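Long-range contact in Na-K-Cl cotransporter (Methanosarcina acetivorans, PDB 3G40), which is probably a chloride:cation symporter of the SLC12A family, the present chain being its cytoplasmic C-terminal domain: residues F108-N120 and I130-F144. Sequence-based numbering, arbitrary orientation.
Sequences FRPSILFLRLPEN and IIRKASMYRMGVLLF
L113 turns its CD2 methyl into the flank of helix 130-136, crossing I130 at about a right angle and pressing on its CG2 at 3.3 Å, tighter than usual for two methyls. Beside it, L115 CD1 settles against I130 CG2 and lies 3.9 Å from I131 CG1, so two branched leucines fill the hollows that the helix offers to the strand. M139 closes the other end of this layer: its chain, bent at chi3 (85°), curls the flexible CE methyl to S111 CB (3.7 Å). On the opposite face, I112 CG2 touches L142 CG at 3.7 Å. With CG opposite the backbone N (chi1 -172°), the ring of F114 reaches along the sheet, its CD1 meeting L142 CB (4.0 Å) and its CZ meeting F144 CB (3.7 Å), under the cover of helix 30-44. Cutting the ring back to the methyl of an alanine here would probably leave a gap between L142, F144 and that helix. Between the layers, L142 is gripped through both its N, to L113 O, and its O, to L115 N (2.8 Å, 178° at the hydrogen). Parallel strands 112-116 and 140-144, joined through an antiparallel helix packed on one face, form the classic beta-alpha-beta crossover of an alpha/beta fold.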
loop_
_atom_site.group_PDB
_atom_site.type_symbol
_atom_site.label_atom_id
_atom_site.label_comp_id
_atom_site.label_asym_id
_atom_site.label_seq_id
_atom_site.Cartn_x
_atom_site.Cartn_y
_atom_site.Cartn_z
ATOM N N PHE A 108 -8.655 26.458 -8.265
ATOM C CA PHE A 108 -9.051 25.059 -8.248
ATOM C C PHE A 108 -10.354 24.842 -7.496
ATOM O O PHE A 108 -10.408 24.855 -6.269
ATOM C CB PHE A 108 -7.891 24.126 -7.895
ATOM C CG PHE A 108 -6.908 23.998 -9.019
ATOM C CD1 PHE A 108 -5.762 24.775 -9.052
ATOM C CD2 PHE A 108 -7.183 23.161 -10.097
ATOM C CE1 PHE A 108 -4.879 24.692 -10.113
ATOM C CE2 PHE A 108 -6.307 23.073 -11.164
ATOM C CZ PHE A 108 -5.154 23.833 -11.174
ATOM N N ARG A 109 -11.391 24.679 -8.318
ATOM C CA ARG A 109 -12.819 24.722 -7.986
ATOM C C ARG A 109 -13.230 24.109 -6.639
ATOM O O ARG A 109 -12.397 23.998 -5.742
ATOM C CB ARG A 109 -13.587 24.117 -9.166
ATOM C CG ARG A 109 -13.591 25.025 -10.390
ATOM C CD ARG A 109 -13.153 24.298 -11.656
ATOM N NE ARG A 109 -11.855 23.645 -11.500
ATOM C CZ ARG A 109 -11.052 23.324 -12.511
ATOM N NH1 ARG A 109 -11.398 23.614 -13.759
ATOM N NH2 ARG A 109 -9.896 22.725 -12.273
ATOM N N PRO A 110 -14.523 23.745 -6.473
ATOM C CA PRO A 110 -14.896 23.155 -5.186
ATOM C C PRO A 110 -13.765 22.330 -4.579
ATOM O O PRO A 110 -13.103 21.562 -5.282
ATOM C CB PRO A 110 -16.077 22.260 -5.558
ATOM C CG PRO A 110 -16.754 23.012 -6.658
ATOM C CD PRO A 110 -15.694 23.848 -7.363
ATOM N N SER A 111 -13.533 22.521 -3.286
ATOM C CA SER A 111 -12.466 21.824 -2.591
ATOM C C SER A 111 -13.054 20.752 -1.685
ATOM O O SER A 111 -14.194 20.865 -1.262
ATOM C CB SER A 111 -11.633 22.807 -1.775
ATOM O OG SER A 111 -10.781 23.561 -2.627
ATOM N N ILE A 112 -12.255 19.724 -1.406
ATOM C CA ILE A 112 -12.590 18.655 -0.464
ATOM C C ILE A 112 -11.433 18.486 0.518
ATOM O O ILE A 112 -10.283 18.359 0.107
ATOM C CB ILE A 112 -12.753 17.327 -1.204
ATOM C CG1 ILE A 112 -13.885 17.428 -2.234
ATOM C CG2 ILE A 112 -12.982 16.161 -0.221
ATOM C CD1 ILE A 112 -13.884 16.299 -3.248
ATOM N N LEU A 113 -11.733 18.474 1.811
ATOM C CA LEU A 113 -10.712 18.256 2.832
ATOM C C LEU A 113 -10.445 16.761 3.034
ATOM O O LEU A 113 -11.360 16.007 3.360
ATOM C CB LEU A 113 -11.169 18.867 4.160
ATOM C CG LEU A 113 -10.197 18.699 5.329
ATOM C CD1 LEU A 113 -8.855 19.382 5.019
ATOM C CD2 LEU A 113 -10.803 19.269 6.589
ATOM N N PHE A 114 -9.191 16.345 2.857
ATOM C CA PHE A 114 -8.803 14.947 3.026
ATOM C C PHE A 114 -8.086 14.719 4.356
ATOM O O PHE A 114 -6.983 15.226 4.571
ATOM C CB PHE A 114 -7.920 14.496 1.863
ATOM C CG PHE A 114 -7.627 13.019 1.858
ATOM C CD1 PHE A 114 -8.374 12.163 1.067
ATOM C CD2 PHE A 114 -6.611 12.489 2.644
ATOM C CE1 PHE A 114 -8.116 10.789 1.046
ATOM C CE2 PHE A 114 -6.349 11.109 2.633
ATOM C CZ PHE A 114 -7.110 10.263 1.828
ATOM N N LEU A 115 -8.713 13.934 5.233
ATOM C CA LEU A 115 -8.169 13.670 6.559
ATOM C C LEU A 115 -7.939 12.192 6.768
ATOM O O LEU A 115 -8.717 11.353 6.309
ATOM C CB LEU A 115 -9.129 14.155 7.642
ATOM C CG LEU A 115 -9.538 15.626 7.629
ATOM C CD1 LEU A 115 -10.625 15.862 8.650
ATOM C CD2 LEU A 115 -8.333 16.509 7.915
ATOM N N ARG A 116 -6.879 11.884 7.493
ATOM C CA ARG A 116 -6.595 10.525 7.900
ATOM C C ARG A 116 -7.184 10.319 9.295
ATOM O O ARG A 116 -7.096 11.194 10.161
ATOM C CB ARG A 116 -5.079 10.295 7.891
ATOM C CG ARG A 116 -4.621 8.918 8.321
ATOM C CD ARG A 116 -3.100 8.869 8.446
ATOM N NE ARG A 116 -2.686 7.869 9.425
ATOM C CZ ARG A 116 -2.360 8.150 10.681
ATOM N NH1 ARG A 116 -2.382 9.406 11.104
ATOM N NH2 ARG A 116 -2.003 7.178 11.512
ATOM N N LEU A 117 -7.811 9.171 9.503
ATOM C CA LEU A 117 -8.327 8.813 10.818
ATOM C C LEU A 117 -7.251 7.996 11.530
ATOM O O LEU A 117 -7.000 6.845 11.180
ATOM C CB LEU A 117 -9.622 7.985 10.681
ATOM C CG LEU A 117 -10.392 7.614 11.954
ATOM C CD1 LEU A 117 -10.832 8.840 12.741
ATOM C CD2 LEU A 117 -11.600 6.739 11.609
ATOM N N PRO A 118 -6.596 8.594 12.530
ATOM C CA PRO A 118 -5.499 7.894 13.210
ATOM C C PRO A 118 -6.016 6.773 14.107
ATOM O O PRO A 118 -7.194 6.769 14.470
ATOM C CB PRO A 118 -4.849 8.994 14.066
ATOM C CG PRO A 118 -5.402 10.298 13.546
ATOM C CD PRO A 118 -6.759 9.977 12.998
ATOM N N GLU A 119 -5.141 5.834 14.456
ATOM C CA GLU A 119 -5.474 4.803 15.432
ATOM C C GLU A 119 -5.611 5.405 16.836
ATOM O O GLU A 119 -6.517 5.044 17.583
ATOM C CB GLU A 119 -4.432 3.680 15.426
ATOM C CG GLU A 119 -4.350 2.901 14.118
ATOM C CD GLU A 119 -3.674 1.546 14.278
ATOM O OE1 GLU A 119 -2.611 1.332 13.657
ATOM O OE2 GLU A 119 -4.202 0.696 15.029
ATOM N N ASN A 120 -4.723 6.329 17.192
ATOM C CA ASN A 120 -4.821 6.982 18.498
ATOM C C ASN A 120 -5.911 8.056 18.535
ATOM O O ASN A 120 -6.055 8.854 17.604
ATOM C CB ASN A 120 -3.468 7.547 18.953
ATOM C CG ASN A 120 -3.189 8.932 18.396
ATOM O OD1 ASN A 120 -3.383 9.193 17.207
ATOM N ND2 ASN A 120 -2.719 9.828 19.257
ATOM N N ILE A 130 -12.656 20.167 13.061
ATOM C CA ILE A 130 -12.231 20.436 11.695
ATOM C C ILE A 130 -13.334 20.038 10.720
ATOM O O ILE A 130 -13.695 20.802 9.825
ATOM C CB ILE A 130 -10.939 19.669 11.360
ATOM C CG1 ILE A 130 -9.744 20.319 12.058
ATOM C CG2 ILE A 130 -10.707 19.636 9.861
ATOM C CD1 ILE A 130 -9.514 21.743 11.633
ATOM N N ILE A 131 -13.872 18.839 10.915
ATOM C CA ILE A 131 -14.953 18.314 10.083
ATOM C C ILE A 131 -16.185 19.216 10.105
ATOM O O ILE A 131 -16.795 19.485 9.072
ATOM C CB ILE A 131 -15.341 16.893 10.532
ATOM C CG1 ILE A 131 -14.210 15.917 10.196
ATOM C CG2 ILE A 131 -16.654 16.457 9.891
ATOM C CD1 ILE A 131 -14.400 14.532 10.764
ATOM N N ARG A 132 -16.543 19.682 11.294
ATOM C CA ARG A 132 -17.682 20.573 11.469
ATOM C C ARG A 132 -17.442 21.898 10.726
ATOM O O ARG A 132 -18.334 22.421 10.053
ATOM C CB ARG A 132 -17.882 20.824 12.963
ATOM C CG ARG A 132 -19.313 21.012 13.420
ATOM C CD ARG A 132 -19.338 21.275 14.922
ATOM N NE ARG A 132 -18.495 22.417 15.277
ATOM C CZ ARG A 132 -18.956 23.586 15.713
ATOM N NH1 ARG A 132 -20.260 23.769 15.875
ATOM N NH2 ARG A 132 -18.112 24.569 15.999
ATOM N N LYS A 133 -16.223 22.419 10.847
ATOM C CA LYS A 133 -15.831 23.681 10.223
ATOM C C LYS A 133 -15.783 23.624 8.694
ATOM O O LYS A 133 -16.041 24.626 8.027
ATOM C CB LYS A 133 -14.453 24.122 10.735
ATOM C CG LYS A 133 -14.378 24.485 12.216
ATOM C CD LYS A 133 -14.784 25.933 12.480
ATOM C CE LYS A 133 -14.520 26.319 13.933
ATOM N NZ LYS A 133 -15.368 27.456 14.400
ATOM N N ALA A 134 -15.433 22.464 8.139
ATOM C CA ALA A 134 -15.220 22.345 6.693
ATOM C C ALA A 134 -16.465 22.719 5.896
ATOM O O ALA A 134 -16.373 23.299 4.814
ATOM C CB ALA A 134 -14.735 20.933 6.316
ATOM N N SER A 135 -17.630 22.390 6.444
ATOM C CA SER A 135 -18.896 22.682 5.785
ATOM C C SER A 135 -19.095 24.188 5.644
ATOM O O SER A 135 -19.660 24.661 4.657
ATOM C CB SER A 135 -20.049 22.064 6.576
ATOM O OG SER A 135 -19.726 20.736 6.964
ATOM N N MET A 136 -18.614 24.936 6.631
ATOM C CA MET A 136 -18.734 26.383 6.626
ATOM C C MET A 136 -18.054 27.005 5.407
ATOM O O MET A 136 -18.512 28.018 4.875
ATOM C CB MET A 136 -18.136 26.964 7.911
ATOM C CG MET A 136 -18.666 26.320 9.184
ATOM S SD MET A 136 -17.877 26.962 10.673
ATOM C CE MET A 136 -18.788 26.086 11.945
ATOM N N TYR A 137 -16.953 26.402 4.971
ATOM C CA TYR A 137 -16.223 26.909 3.817
ATOM C C TYR A 137 -16.635 26.215 2.519
ATOM O O TYR A 137 -15.839 26.109 1.579
ATOM C CB TYR A 137 -14.714 26.784 4.049
ATOM C CG TYR A 137 -14.223 27.618 5.213
ATOM C CD1 TYR A 137 -14.152 27.085 6.494
ATOM C CD2 TYR A 137 -13.849 28.946 5.034
ATOM C CE1 TYR A 137 -13.712 27.848 7.562
ATOM C CE2 TYR A 137 -13.407 29.714 6.097
ATOM C CZ TYR A 137 -13.341 29.159 7.358
ATOM O OH TYR A 137 -12.904 29.916 8.420
ATOM N N ARG A 138 -17.881 25.752 2.470
ATOM C CA ARG A 138 -18.388 25.039 1.298
ATOM C C ARG A 138 -17.487 23.864 0.910
ATOM O O ARG A 138 -17.248 23.622 -0.277
ATOM C CB ARG A 138 -18.520 25.996 0.112
ATOM C CG ARG A 138 -19.437 27.180 0.359
ATOM C CD ARG A 138 -19.230 28.252 -0.700
ATOM N NE ARG A 138 -19.303 27.709 -2.054
ATOM C CZ ARG A 138 -18.868 28.346 -3.139
ATOM N NH1 ARG A 138 -18.321 29.549 -3.030
ATOM N NH2 ARG A 138 -18.974 27.777 -4.334
ATOM N N MET A 139 -16.981 23.137 1.903
ATOM C CA MET A 139 -16.094 22.015 1.622
ATOM C C MET A 139 -16.660 20.645 1.996
ATOM O O MET A 139 -17.260 20.470 3.054
ATOM C CB MET A 139 -14.735 22.204 2.302
ATOM C CG MET A 139 -13.815 23.165 1.584
ATOM S SD MET A 139 -12.233 23.337 2.431
ATOM C CE MET A 139 -11.283 21.965 1.785
ATOM N N GLY A 140 -16.446 19.675 1.120
ATOM C CA GLY A 140 -16.704 18.288 1.453
ATOM C C GLY A 140 -15.555 17.766 2.296
ATOM O O GLY A 140 -14.487 18.392 2.365
ATOM N N VAL A 141 -15.769 16.633 2.950
ATOM C CA VAL A 141 -14.719 16.006 3.743
ATOM C C VAL A 141 -14.604 14.524 3.388
ATOM O O VAL A 141 -15.620 13.821 3.267
ATOM C CB VAL A 141 -14.980 16.151 5.261
ATOM C CG1 VAL A 141 -13.905 15.425 6.064
ATOM C CG2 VAL A 141 -15.038 17.629 5.654
ATOM N N LEU A 142 -13.368 14.064 3.186
ATOM C CA LEU A 142 -13.084 12.638 3.060
ATOM C C LEU A 142 -12.265 12.226 4.266
ATOM O O LEU A 142 -11.205 12.790 4.529
ATOM C CB LEU A 142 -12.302 12.342 1.779
ATOM C CG LEU A 142 -13.062 12.513 0.462
ATOM C CD1 LEU A 142 -12.124 12.306 -0.718
ATOM C CD2 LEU A 142 -14.254 11.523 0.390
ATOM N N LEU A 143 -12.764 11.259 5.023
ATOM C CA LEU A 143 -12.028 10.772 6.181
ATOM C C LEU A 143 -11.591 9.331 5.924
ATOM O O LEU A 143 -12.420 8.428 5.761
ATOM C CB LEU A 143 -12.884 10.893 7.442
ATOM C CG LEU A 143 -12.304 10.346 8.745
ATOM C CD1 LEU A 143 -11.133 11.211 9.265
ATOM C CD2 LEU A 143 -13.409 10.223 9.788
ATOM N N PHE A 144 -10.280 9.124 5.861
ATOM C CA PHE A 144 -9.730 7.856 5.411
ATOM C C PHE A 144 -9.225 6.993 6.567
ATOM O O PHE A 144 -8.393 7.419 7.364
ATOM C CB PHE A 144 -8.630 8.135 4.385
ATOM C CG PHE A 144 -7.960 6.908 3.836
ATOM C CD1 PHE A 144 -8.700 5.777 3.476
ATOM C CD2 PHE A 144 -6.590 6.902 3.635
ATOM C CE1 PHE A 144 -8.067 4.660 2.950
ATOM C CE2 PHE A 144 -5.950 5.797 3.105
ATOM C CZ PHE A 144 -6.687 4.668 2.764
#